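Local coordinates for protein phenol hydroxylase component phL (Pseudomonas stutzeri, PDB 3U52) that probably serves as the all-helical beta subunit of the hydroxylase in a multicomponent phenol monooxygenase, packing against the other chains of the complex, at residues 106-111 / 171-176; 122-127 / 183-188; 211-216 / 283-288; 277-282 / 323-328. All blocks are in the same frame, centred on the assembly; numbering follows the deposited sequence.

Contact 1: 106-111 / 171-176; sequences NLLTRL and ALMIDG
L108 places its CG opposite the carbonyl carbon (chi1 -67°), whereas M173 sets its CG anti to the backbone N (chi1 -156°) and then bends at chi3 (-59°), and the two side chains meet at about a right angle. The contact joins two helix ends, each closed by a Schellman motif: N106 after helix 81-105 and G176 after helix 147-175 both leave the helix with positive phi. Beyond N106 the chain folds into a type I turn from L108 to L111, and this turn lies against the last turn of helix 147-175. L108 CD1 does most of the touching, 3.7 Å from M173 SD and 4.1 Å from I174 CG1, so one methyl covers the sulfur and the isoleucine branch together. M173 also packs on F99 and C102, and I174 on Q116 and L119, so helices 81-105 and 113-122 also pack on these two side chains. T109 contributes its methyl rather than its hydroxyl: CG2 presses to 3.2 Å from M173 O, a close van der Waals approach. That same carbonyl oxygen, M173 O, receives the weak Schellman bond from G176 N at 3.3 Å.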
# COMPACT_ATOMS: atom_id res chain seq x y z
N ASN D 106 -20.12 -31.42 -10.56
CA ASN D 106 -21.40 -31.99 -10.20
C ASN D 106 -21.31 -32.97 -9.07
O ASN D 106 -21.99 -33.99 -9.07
CB ASN D 106 -22.06 -32.65 -11.41
CG ASN D 106 -22.22 -31.69 -12.55
OD1 ASN D 106 -22.79 -30.60 -12.42
ND2 ASN D 106 -21.72 -32.08 -13.69
N LEU D 107 -20.49 -32.63 -8.09
CA LEU D 107 -20.28 -33.51 -6.96
C LEU D 107 -21.55 -33.69 -6.10
O LEU D 107 -21.75 -34.74 -5.51
CB LEU D 107 -19.07 -33.05 -6.14
CG LEU D 107 -17.75 -33.03 -6.94
CD1 LEU D 107 -16.55 -32.71 -6.04
CD2 LEU D 107 -17.51 -34.39 -7.62
N LEU D 108 -22.40 -32.66 -6.06
CA LEU D 108 -23.65 -32.70 -5.28
C LEU D 108 -24.84 -33.11 -6.11
O LEU D 108 -25.69 -33.86 -5.62
CB LEU D 108 -23.95 -31.36 -4.63
CG LEU D 108 -22.99 -30.89 -3.53
CD1 LEU D 108 -23.66 -29.79 -2.72
CD2 LEU D 108 -22.54 -32.03 -2.62
N THR D 109 -24.91 -32.64 -7.35
CA THR D 109 -26.04 -32.97 -8.22
C THR D 109 -25.99 -34.43 -8.72
O THR D 109 -27.03 -35.01 -9.01
CB THR D 109 -26.17 -32.02 -9.42
OG1 THR D 109 -24.93 -32.02 -10.13
CG2 THR D 109 -26.48 -30.61 -8.99
N ARG D 110 -24.80 -35.03 -8.77
CA ARG D 110 -24.69 -36.46 -9.10
C ARG D 110 -25.09 -37.43 -7.98
O ARG D 110 -25.16 -38.65 -8.21
CB ARG D 110 -23.29 -36.81 -9.58
CG ARG D 110 -22.39 -37.31 -8.48
CD ARG D 110 -21.01 -37.52 -9.07
NE ARG D 110 -20.02 -37.99 -8.11
CZ ARG D 110 -18.71 -37.94 -8.34
NH1 ARG D 110 -18.25 -37.44 -9.48
NH2 ARG D 110 -17.87 -38.38 -7.42
N LEU D 111 -25.32 -36.91 -6.77
CA LEU D 111 -25.79 -37.75 -5.65
C LEU D 111 -27.24 -38.20 -5.93
O LEU D 111 -27.98 -37.55 -6.66
CB LEU D 111 -25.68 -37.00 -4.30
CG LEU D 111 -24.36 -36.57 -3.65
CD1 LEU D 111 -24.62 -35.62 -2.44
CD2 LEU D 111 -23.52 -37.76 -3.18
N ALA D 171 -27.41 -25.91 -0.91
CA ALA D 171 -28.74 -26.23 -1.40
C ALA D 171 -28.92 -25.73 -2.81
O ALA D 171 -29.51 -26.44 -3.64
CB ALA D 171 -29.78 -25.65 -0.50
N LEU D 172 -28.41 -24.53 -3.10
CA LEU D 172 -28.47 -23.97 -4.44
C LEU D 172 -27.69 -24.81 -5.44
O LEU D 172 -28.05 -24.88 -6.61
CB LEU D 172 -27.97 -22.52 -4.46
CG LEU D 172 -28.99 -21.56 -3.84
CD1 LEU D 172 -28.46 -20.12 -3.79
CD2 LEU D 172 -30.36 -21.60 -4.60
N MET D 173 -26.61 -25.42 -4.97
CA MET D 173 -25.85 -26.31 -5.81
C MET D 173 -26.73 -27.50 -6.14
O MET D 173 -26.80 -27.89 -7.28
CB MET D 173 -24.58 -26.78 -5.10
CG MET D 173 -23.55 -27.20 -6.09
SD MET D 173 -22.00 -27.69 -5.34
CE MET D 173 -21.55 -26.19 -4.46
N ILE D 174 -27.40 -28.08 -5.13
CA ILE D 174 -28.27 -29.24 -5.32
C ILE D 174 -29.44 -29.00 -6.25
O ILE D 174 -29.80 -29.91 -7.01
CB ILE D 174 -28.78 -29.79 -3.97
CG1 ILE D 174 -27.64 -30.43 -3.20
CG2 ILE D 174 -29.96 -30.75 -4.19
CD1 ILE D 174 -27.93 -30.74 -1.75
N ASP D 175 -30.04 -27.79 -6.22
CA ASP D 175 -31.15 -27.47 -7.13
C ASP D 175 -30.79 -26.75 -8.42
O ASP D 175 -31.68 -26.35 -9.19
CB ASP D 175 -32.29 -26.72 -6.41
CG ASP D 175 -31.91 -25.28 -5.99
OD1 ASP D 175 -31.16 -24.58 -6.71
OD2 ASP D 175 -32.41 -24.84 -4.93
N GLY D 176 -29.49 -26.53 -8.64
CA GLY D 176 -29.05 -25.88 -9.84
C GLY D 176 -29.40 -24.41 -9.90
O GLY D 176 -29.72 -23.90 -10.98

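Contact 2: 122-127 / 183-188; sequences LLVPLR and DESKAY
S185 OG sits against the ring of P125, 3.2 Å from CG and 3.3 Å from CD, with V124 CG1 3.4 Å away. A serine hydroxyl in such apolar company needs a polar partner, and it has one in L120 O, to which it donates a hydrogen bond. The torsion at S185 turns OG anti to the backbone N (chi1 -165°), and this carries the oxygen to the meeting point with the proline. P125 N comes fairly near the hydroxyl too but has no hydrogen to offer. The same P125 CG also makes a loose apolar contact with Y188 CB. The tyrosine is in turn tied back to its own helix, its OH donating to E184 OE2 at 3.0 Å from the anti side of the carboxylate. The junction between helices 113-122 and 126-143 is what is being packed here: a type I turn from L123 to L126, with L126 N bonded to L123 O, carries the chain from one helix to the next, and helix 180-191 packs against it. Two residues past the proline, R127, extended from CG to NE, brings NH2 to 4.0 Å from K186 CB, the two long chains crossing at about a right angle. Their like charges find partners beyond the two segments: an acidic side chain of another protein's chain forms a salt bridge with R127 NH2, and backbone of that other protein is hydrogen-bonded to K186 NZ. V124 also packs on A171, and P125 on W195.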
# COMPACT_ATOMS: atom_id res chain seq x y z
N LEU D 122 -30.80 -32.65 7.13
CA LEU D 122 -29.93 -32.73 8.30
C LEU D 122 -28.95 -31.56 8.42
O LEU D 122 -28.60 -31.16 9.53
CB LEU D 122 -29.15 -34.05 8.29
CG LEU D 122 -30.07 -35.28 8.29
CD1 LEU D 122 -29.24 -36.55 8.17
CD2 LEU D 122 -30.92 -35.29 9.57
N LEU D 123 -28.54 -31.02 7.28
CA LEU D 123 -27.46 -30.00 7.19
C LEU D 123 -27.98 -28.61 6.85
O LEU D 123 -27.76 -27.65 7.60
CB LEU D 123 -26.38 -30.42 6.17
CG LEU D 123 -25.16 -29.47 6.09
CD1 LEU D 123 -24.46 -29.43 7.45
CD2 LEU D 123 -24.21 -29.91 5.01
N VAL D 124 -28.68 -28.47 5.74
CA VAL D 124 -29.06 -27.14 5.28
C VAL D 124 -29.89 -26.31 6.29
O VAL D 124 -29.66 -25.10 6.37
CB VAL D 124 -29.62 -27.16 3.81
CG1 VAL D 124 -30.13 -25.80 3.40
CG2 VAL D 124 -28.51 -27.65 2.84
N PRO D 125 -30.84 -26.93 7.06
CA PRO D 125 -31.63 -26.05 7.95
C PRO D 125 -30.83 -25.37 9.08
O PRO D 125 -31.32 -24.40 9.68
CB PRO D 125 -32.76 -26.96 8.48
CG PRO D 125 -32.84 -28.12 7.45
CD PRO D 125 -31.36 -28.31 7.06
N LEU D 126 -29.62 -25.82 9.34
CA LEU D 126 -28.69 -25.10 10.18
C LEU D 126 -28.46 -23.64 9.76
O LEU D 126 -28.04 -22.86 10.60
CB LEU D 126 -27.34 -25.82 10.27
CG LEU D 126 -27.31 -27.24 10.87
CD1 LEU D 126 -25.86 -27.74 10.93
CD2 LEU D 126 -27.89 -27.20 12.25
N ARG D 127 -28.72 -23.25 8.50
CA ARG D 127 -28.67 -21.82 8.18
C ARG D 127 -29.59 -20.98 9.03
O ARG D 127 -29.35 -19.78 9.22
CB ARG D 127 -29.00 -21.54 6.71
CG ARG D 127 -30.32 -22.09 6.20
CD ARG D 127 -30.49 -21.77 4.73
NE ARG D 127 -31.81 -22.20 4.31
CZ ARG D 127 -32.71 -21.44 3.67
NH1 ARG D 127 -32.41 -20.21 3.27
NH2 ARG D 127 -33.89 -21.97 3.38
N ASP D 183 -36.47 -23.91 -0.51
CA ASP D 183 -37.90 -24.06 -0.15
C ASP D 183 -38.14 -25.36 0.62
O ASP D 183 -38.79 -25.37 1.67
CB ASP D 183 -38.78 -24.01 -1.41
CG ASP D 183 -38.76 -22.65 -2.11
OD1 ASP D 183 -38.20 -21.66 -1.56
OD2 ASP D 183 -39.36 -22.54 -3.21
N GLU D 184 -37.61 -26.46 0.10
CA GLU D 184 -37.81 -27.77 0.69
C GLU D 184 -37.23 -27.85 2.09
O GLU D 184 -37.88 -28.36 3.01
CB GLU D 184 -37.20 -28.83 -0.23
CG GLU D 184 -37.14 -30.22 0.38
CD GLU D 184 -36.67 -31.29 -0.61
OE1 GLU D 184 -36.59 -31.00 -1.83
OE2 GLU D 184 -36.37 -32.42 -0.15
N SER D 185 -36.00 -27.37 2.24
CA SER D 185 -35.26 -27.41 3.50
C SER D 185 -35.90 -26.52 4.53
O SER D 185 -35.98 -26.89 5.67
CB SER D 185 -33.81 -26.98 3.28
OG SER D 185 -33.04 -27.34 4.40
N LYS D 186 -36.38 -25.35 4.13
CA LYS D 186 -37.13 -24.51 5.04
C LYS D 186 -38.40 -25.20 5.57
O LYS D 186 -38.73 -25.04 6.72
CB LYS D 186 -37.50 -23.18 4.44
CG LYS D 186 -37.93 -22.15 5.49
CD LYS D 186 -37.56 -20.81 4.92
CE LYS D 186 -37.97 -19.65 5.80
NZ LYS D 186 -37.90 -18.41 4.93
N ALA D 187 -39.07 -25.97 4.73
CA ALA D 187 -40.25 -26.72 5.14
C ALA D 187 -39.88 -27.72 6.23
O ALA D 187 -40.66 -27.87 7.15
CB ALA D 187 -40.91 -27.39 3.95
N TYR D 188 -38.70 -28.35 6.17
CA TYR D 188 -38.23 -29.21 7.30
C TYR D 188 -38.08 -28.42 8.64
O TYR D 188 -38.56 -28.83 9.68
CB TYR D 188 -36.91 -29.95 6.96
CG TYR D 188 -37.01 -30.88 5.78
CD1 TYR D 188 -36.13 -30.78 4.70
CD2 TYR D 188 -38.00 -31.86 5.73
CE1 TYR D 188 -36.22 -31.64 3.61
CE2 TYR D 188 -38.11 -32.72 4.65
CZ TYR D 188 -37.23 -32.59 3.59
OH TYR D 188 -37.37 -33.44 2.52

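Contact 3: 211-216 / 283-288; sequences WFELTL and QKWIDH
E213 N, hydrogen-bonded to D210 OD1 at the start of helix 211-240, lies over one face of the W285 indole, 3.6 Å from CZ3. The rest of E213 follows the same face. Its CG makes a CH-pi contact, 3.6 Å from the centroid of the five-membered ring and only 5° off the ring normal. Beyond CG the chain runs extended, so the carboxylate lands flat above the pyrrole edge, its plane 6° from that of the indole and its CD 3.7 Å from W285 NE1. The carboxylate does not bond to that nitrogen; OE1 instead accepts a hydrogen bond from W289 NE1, one turn further along helix 276-302, which should limit its rotation. Helices 211-240 and 276-302 pack here at a signed crossing angle of -51° between the two short segments, with their axes 10.5 Å apart and the W285 indole lying between them. L216 CD2 comes at the ring's edge and touches W285 CB at 3.6 Å. Were W285 reduced to an alanine, a gap would probably open between the two helices and the aliphatic part of E213 would lose the flat surface it rests on. W285 CZ3 points at the edge of the F212 ring, 4.2 Å from CD2, while L216 CD1 makes a looser contact with I286 CG1 at 4.4 Å.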
# COMPACT_ATOMS: atom_id res chain seq x y z
N TRP D 211 -27.24 -9.65 28.12
CA TRP D 211 -26.40 -9.95 26.95
C TRP D 211 -25.33 -11.00 27.28
O TRP D 211 -24.94 -11.82 26.41
CB TRP D 211 -25.82 -8.69 26.32
CG TRP D 211 -24.80 -7.92 27.14
CD1 TRP D 211 -25.05 -6.79 27.87
CD2 TRP D 211 -23.40 -8.19 27.29
NE1 TRP D 211 -23.89 -6.36 28.48
CE2 TRP D 211 -22.86 -7.19 28.14
CE3 TRP D 211 -22.54 -9.17 26.78
CZ2 TRP D 211 -21.48 -7.11 28.47
CZ3 TRP D 211 -21.16 -9.11 27.12
CH2 TRP D 211 -20.66 -8.09 27.97
N PHE D 212 -24.82 -10.99 28.49
CA PHE D 212 -23.85 -12.04 28.82
C PHE D 212 -24.48 -13.43 28.92
O PHE D 212 -23.92 -14.40 28.40
CB PHE D 212 -22.97 -11.75 30.04
CG PHE D 212 -21.67 -12.50 29.97
CD1 PHE D 212 -20.55 -11.91 29.40
CD2 PHE D 212 -21.59 -13.85 30.40
CE1 PHE D 212 -19.32 -12.62 29.29
CE2 PHE D 212 -20.39 -14.59 30.29
CZ PHE D 212 -19.23 -13.96 29.75
N GLU D 213 -25.68 -13.50 29.51
CA GLU D 213 -26.47 -14.74 29.45
C GLU D 213 -26.56 -15.17 27.98
O GLU D 213 -26.30 -16.32 27.65
CB GLU D 213 -27.87 -14.56 30.05
CG GLU D 213 -28.66 -15.88 30.14
CD GLU D 213 -30.10 -15.71 30.62
OE1 GLU D 213 -30.83 -16.74 30.57
OE2 GLU D 213 -30.49 -14.60 31.06
N LEU D 214 -26.91 -14.22 27.10
CA LEU D 214 -27.02 -14.51 25.67
C LEU D 214 -25.72 -14.99 25.02
O LEU D 214 -25.75 -15.98 24.27
CB LEU D 214 -27.57 -13.29 24.91
CG LEU D 214 -28.08 -13.56 23.50
CD1 LEU D 214 -29.04 -14.72 23.36
CD2 LEU D 214 -28.68 -12.29 22.95
N THR D 215 -24.59 -14.32 25.28
CA THR D 215 -23.33 -14.79 24.66
C THR D 215 -22.95 -16.22 25.13
O THR D 215 -22.50 -17.05 24.32
CB THR D 215 -22.15 -13.78 24.81
OG1 THR D 215 -21.15 -14.12 23.86
CG2 THR D 215 -21.50 -13.82 26.15
N LEU D 216 -23.13 -16.47 26.42
CA LEU D 216 -22.91 -17.78 27.03
C LEU D 216 -23.73 -18.86 26.34
O LEU D 216 -23.22 -19.90 25.98
CB LEU D 216 -23.28 -17.73 28.53
CG LEU D 216 -23.34 -19.06 29.32
CD1 LEU D 216 -21.98 -19.69 29.40
CD2 LEU D 216 -23.81 -18.76 30.71
N GLN D 283 -23.06 -20.44 36.63
CA GLN D 283 -23.52 -21.81 36.86
C GLN D 283 -25.07 -21.93 36.74
O GLN D 283 -25.61 -22.91 36.25
CB GLN D 283 -23.06 -22.30 38.24
CG GLN D 283 -23.33 -23.77 38.43
CD GLN D 283 -22.54 -24.62 37.47
OE1 GLN D 283 -21.30 -24.61 37.49
NE2 GLN D 283 -23.23 -25.36 36.62
N LYS D 284 -25.76 -20.92 37.24
CA LYS D 284 -27.22 -20.91 37.21
C LYS D 284 -27.67 -20.92 35.74
O LYS D 284 -28.55 -21.71 35.35
CB LYS D 284 -27.69 -19.67 37.96
CG LYS D 284 -29.17 -19.32 37.85
CD LYS D 284 -29.39 -17.90 38.41
CE LYS D 284 -30.47 -17.15 37.62
NZ LYS D 284 -30.83 -15.84 38.28
N TRP D 285 -27.02 -20.09 34.90
CA TRP D 285 -27.40 -20.02 33.47
C TRP D 285 -27.06 -21.32 32.77
O TRP D 285 -27.88 -21.81 32.02
CB TRP D 285 -26.80 -18.82 32.74
CG TRP D 285 -27.32 -17.50 33.18
CD1 TRP D 285 -28.57 -17.22 33.69
CD2 TRP D 285 -26.61 -16.27 33.15
NE1 TRP D 285 -28.67 -15.87 33.98
CE2 TRP D 285 -27.48 -15.27 33.66
CE3 TRP D 285 -25.31 -15.90 32.75
CZ2 TRP D 285 -27.09 -13.92 33.78
CZ3 TRP D 285 -24.93 -14.57 32.85
CH2 TRP D 285 -25.81 -13.60 33.38
N ILE D 286 -25.89 -21.92 33.04
CA ILE D 286 -25.58 -23.25 32.45
C ILE D 286 -26.62 -24.34 32.85
O ILE D 286 -27.04 -25.15 32.04
CB ILE D 286 -24.14 -23.71 32.86
CG1 ILE D 286 -23.08 -22.77 32.28
CG2 ILE D 286 -23.86 -25.16 32.47
CD1 ILE D 286 -21.78 -22.82 33.03
N ASP D 287 -27.01 -24.36 34.13
CA ASP D 287 -28.01 -25.33 34.62
C ASP D 287 -29.34 -25.19 33.90
O ASP D 287 -29.98 -26.18 33.57
CB ASP D 287 -28.30 -25.16 36.12
CG ASP D 287 -27.12 -25.54 37.02
OD1 ASP D 287 -26.18 -26.27 36.62
OD2 ASP D 287 -27.17 -25.07 38.17
N HIS D 288 -29.76 -23.95 33.68
CA HIS D 288 -30.99 -23.69 32.89
C HIS D 288 -30.87 -24.04 31.39
O HIS D 288 -31.76 -24.69 30.78
CB HIS D 288 -31.45 -22.26 33.09
CG HIS D 288 -32.79 -21.99 32.49
ND1 HIS D 288 -33.95 -22.60 32.92
CD2 HIS D 288 -33.16 -21.19 31.45
CE1 HIS D 288 -34.97 -22.19 32.19
NE2 HIS D 288 -34.53 -21.33 31.29

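Contact 4: 277-282 / 323-328; sequences TNRELL and KFELQS
A Schellman motif ends helix 307-322, with L326 N bonded to L321 O and E325 N to K322 O, and the chain leaving it lies against helix 276-302 through R279, E325 and L326. E325 takes positive phi (69°) as the C-prime residue. R279 bends at chi2 and chi3, which turns its guanidinium over the E325 carboxylate: the planes are 20° apart and OE1 lies 3.9 Å above the centre of the guanidinium. R279 NH2 to E325 OE1 is 4.0 Å, so the opposite charges probably attract across the stack, though no N-H is aimed at the oxygen; the directed bond of this arginine runs from NH1 to A272 O. R279 CD covers F324 O at 3.8 Å, a buried carbonyl oxygen with no hydrogen-bond partner. With R279 cut back to an alanine, the E325 carboxylate would probably lose its nearby positive charge and A272 O this donor. L326 CD2 fits against the helix backbone, 3.6 Å from R279 O, and touches L282 CB at 4.0 Å. L326 also packs on Q283 and I286 further along the same helix, and on M268 of helix 251-274, while F324 packs on N265, M268 and K269 of helix 251-274.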
# COMPACT_ATOMS: atom_id res chain seq x y z
N THR D 277 -19.21 -14.65 42.68
CA THR D 277 -20.56 -14.24 42.32
C THR D 277 -20.85 -14.42 40.81
O THR D 277 -21.91 -14.91 40.42
CB THR D 277 -20.80 -12.79 42.62
OG1 THR D 277 -19.77 -12.30 43.48
CG2 THR D 277 -22.10 -12.63 43.29
N ASN D 278 -19.90 -13.98 39.98
CA ASN D 278 -20.01 -14.12 38.53
C ASN D 278 -20.16 -15.58 38.25
O ASN D 278 -21.09 -15.99 37.60
CB ASN D 278 -18.76 -13.60 37.84
CG ASN D 278 -18.82 -12.12 37.53
OD1 ASN D 278 -19.80 -11.42 37.85
ND2 ASN D 278 -17.78 -11.64 36.85
N ARG D 279 -19.25 -16.37 38.80
CA ARG D 279 -19.27 -17.83 38.68
C ARG D 279 -20.59 -18.49 39.14
O ARG D 279 -21.15 -19.34 38.43
CB ARG D 279 -18.09 -18.35 39.49
CG ARG D 279 -17.35 -19.46 38.84
CD ARG D 279 -15.85 -19.34 39.12
NE ARG D 279 -15.49 -19.48 40.52
CZ ARG D 279 -14.75 -18.61 41.22
NH1 ARG D 279 -14.24 -17.51 40.65
NH2 ARG D 279 -14.48 -18.86 42.49
N GLU D 280 -21.08 -18.11 40.32
CA GLU D 280 -22.44 -18.51 40.77
C GLU D 280 -23.51 -18.25 39.70
O GLU D 280 -24.31 -19.12 39.38
CB GLU D 280 -22.87 -17.76 42.06
CG GLU D 280 -22.23 -18.23 43.41
CD GLU D 280 -22.30 -17.14 44.52
OE1 GLU D 280 -23.30 -16.38 44.58
OE2 GLU D 280 -21.33 -17.03 45.32
N LEU D 281 -23.53 -17.01 39.19
CA LEU D 281 -24.47 -16.59 38.15
C LEU D 281 -24.31 -17.43 36.88
O LEU D 281 -25.29 -17.91 36.30
CB LEU D 281 -24.25 -15.12 37.84
CG LEU D 281 -25.42 -14.15 37.71
CD1 LEU D 281 -24.98 -12.95 36.86
CD2 LEU D 281 -26.70 -14.80 37.14
N LEU D 282 -23.07 -17.63 36.44
CA LEU D 282 -22.81 -18.43 35.26
C LEU D 282 -23.30 -19.86 35.44
O LEU D 282 -23.89 -20.44 34.54
CB LEU D 282 -21.30 -18.41 34.91
CG LEU D 282 -20.63 -17.09 34.46
CD1 LEU D 282 -19.15 -17.30 34.19
CD2 LEU D 282 -21.29 -16.56 33.21
N LYS D 323 -12.47 -26.07 33.05
CA LYS D 323 -11.39 -25.07 33.03
C LYS D 323 -11.78 -23.73 33.66
O LYS D 323 -10.91 -23.01 34.16
CB LYS D 323 -10.91 -24.81 31.60
CG LYS D 323 -10.08 -25.95 31.00
CD LYS D 323 -9.72 -25.63 29.51
CE LYS D 323 -8.43 -26.38 29.03
NZ LYS D 323 -7.75 -25.73 27.82
N PHE D 324 -13.07 -23.38 33.62
CA PHE D 324 -13.53 -22.11 34.18
C PHE D 324 -14.06 -22.25 35.60
O PHE D 324 -14.60 -21.29 36.14
CB PHE D 324 -14.61 -21.45 33.33
CG PHE D 324 -14.36 -21.52 31.85
CD1 PHE D 324 -15.37 -21.95 31.00
CD2 PHE D 324 -13.13 -21.18 31.31
CE1 PHE D 324 -15.15 -22.04 29.64
CE2 PHE D 324 -12.91 -21.26 29.95
CZ PHE D 324 -13.92 -21.69 29.12
N GLU D 325 -13.91 -23.45 36.17
CA GLU D 325 -14.42 -23.78 37.49
C GLU D 325 -15.94 -23.81 37.41
O GLU D 325 -16.62 -23.21 38.25
CB GLU D 325 -13.97 -22.75 38.58
CG GLU D 325 -12.45 -22.62 38.85
CD GLU D 325 -12.03 -21.19 39.33
OE1 GLU D 325 -11.70 -21.03 40.54
OE2 GLU D 325 -12.06 -20.22 38.51
N LEU D 326 -16.47 -24.45 36.37
CA LEU D 326 -17.91 -24.51 36.17
C LEU D 326 -18.31 -25.92 35.79
O LEU D 326 -17.50 -26.69 35.29
CB LEU D 326 -18.38 -23.53 35.08
CG LEU D 326 -18.23 -22.03 35.30
CD1 LEU D 326 -18.33 -21.27 33.99
CD2 LEU D 326 -19.25 -21.53 36.30
N GLN D 327 -19.58 -26.25 36.02
CA GLN D 327 -20.04 -27.63 35.90
C GLN D 327 -21.11 -27.80 34.83
O GLN D 327 -21.98 -26.95 34.68
CB GLN D 327 -20.60 -28.10 37.24
CG GLN D 327 -20.58 -29.60 37.43
CD GLN D 327 -19.45 -30.07 38.36
OE1 GLN D 327 -18.28 -30.18 37.95
NE2 GLN D 327 -19.82 -30.38 39.61
N SER D 328 -21.01 -28.91 34.11
CA SER D 328 -22.10 -29.40 33.28
C SER D 328 -22.13 -30.93 33.37
O SER D 328 -21.11 -31.59 33.63
CB SER D 328 -22.01 -28.89 31.83
OG SER D 328 -21.19 -29.69 31.00

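The four contacts form two pairs in this all-helical chain. Contacts 1 and 2 lie on the same side of the chain's centre, their centres 15 Å apart, and meet where A171 CB packs on V124 CG1 at 3.9 Å; their segments alternate along the sequence, and they draw on helices 126-143, 147-175 and 180-191, which follow one another. Contacts 3 and 4 come later, share helix 276-302 and also alternate, with centres 10 Å apart; Q283 OE1 probably accepts a hydrogen bond from Q327 N at 2.8 Å, and F212 touches L282. Contact 1 is about 39 Å from contact 3, centre to centre, across the chain's centre. Contacts 1 and 2 both come within reach of other chains of the assembly, whereas no other chain touches contacts 3 and 4.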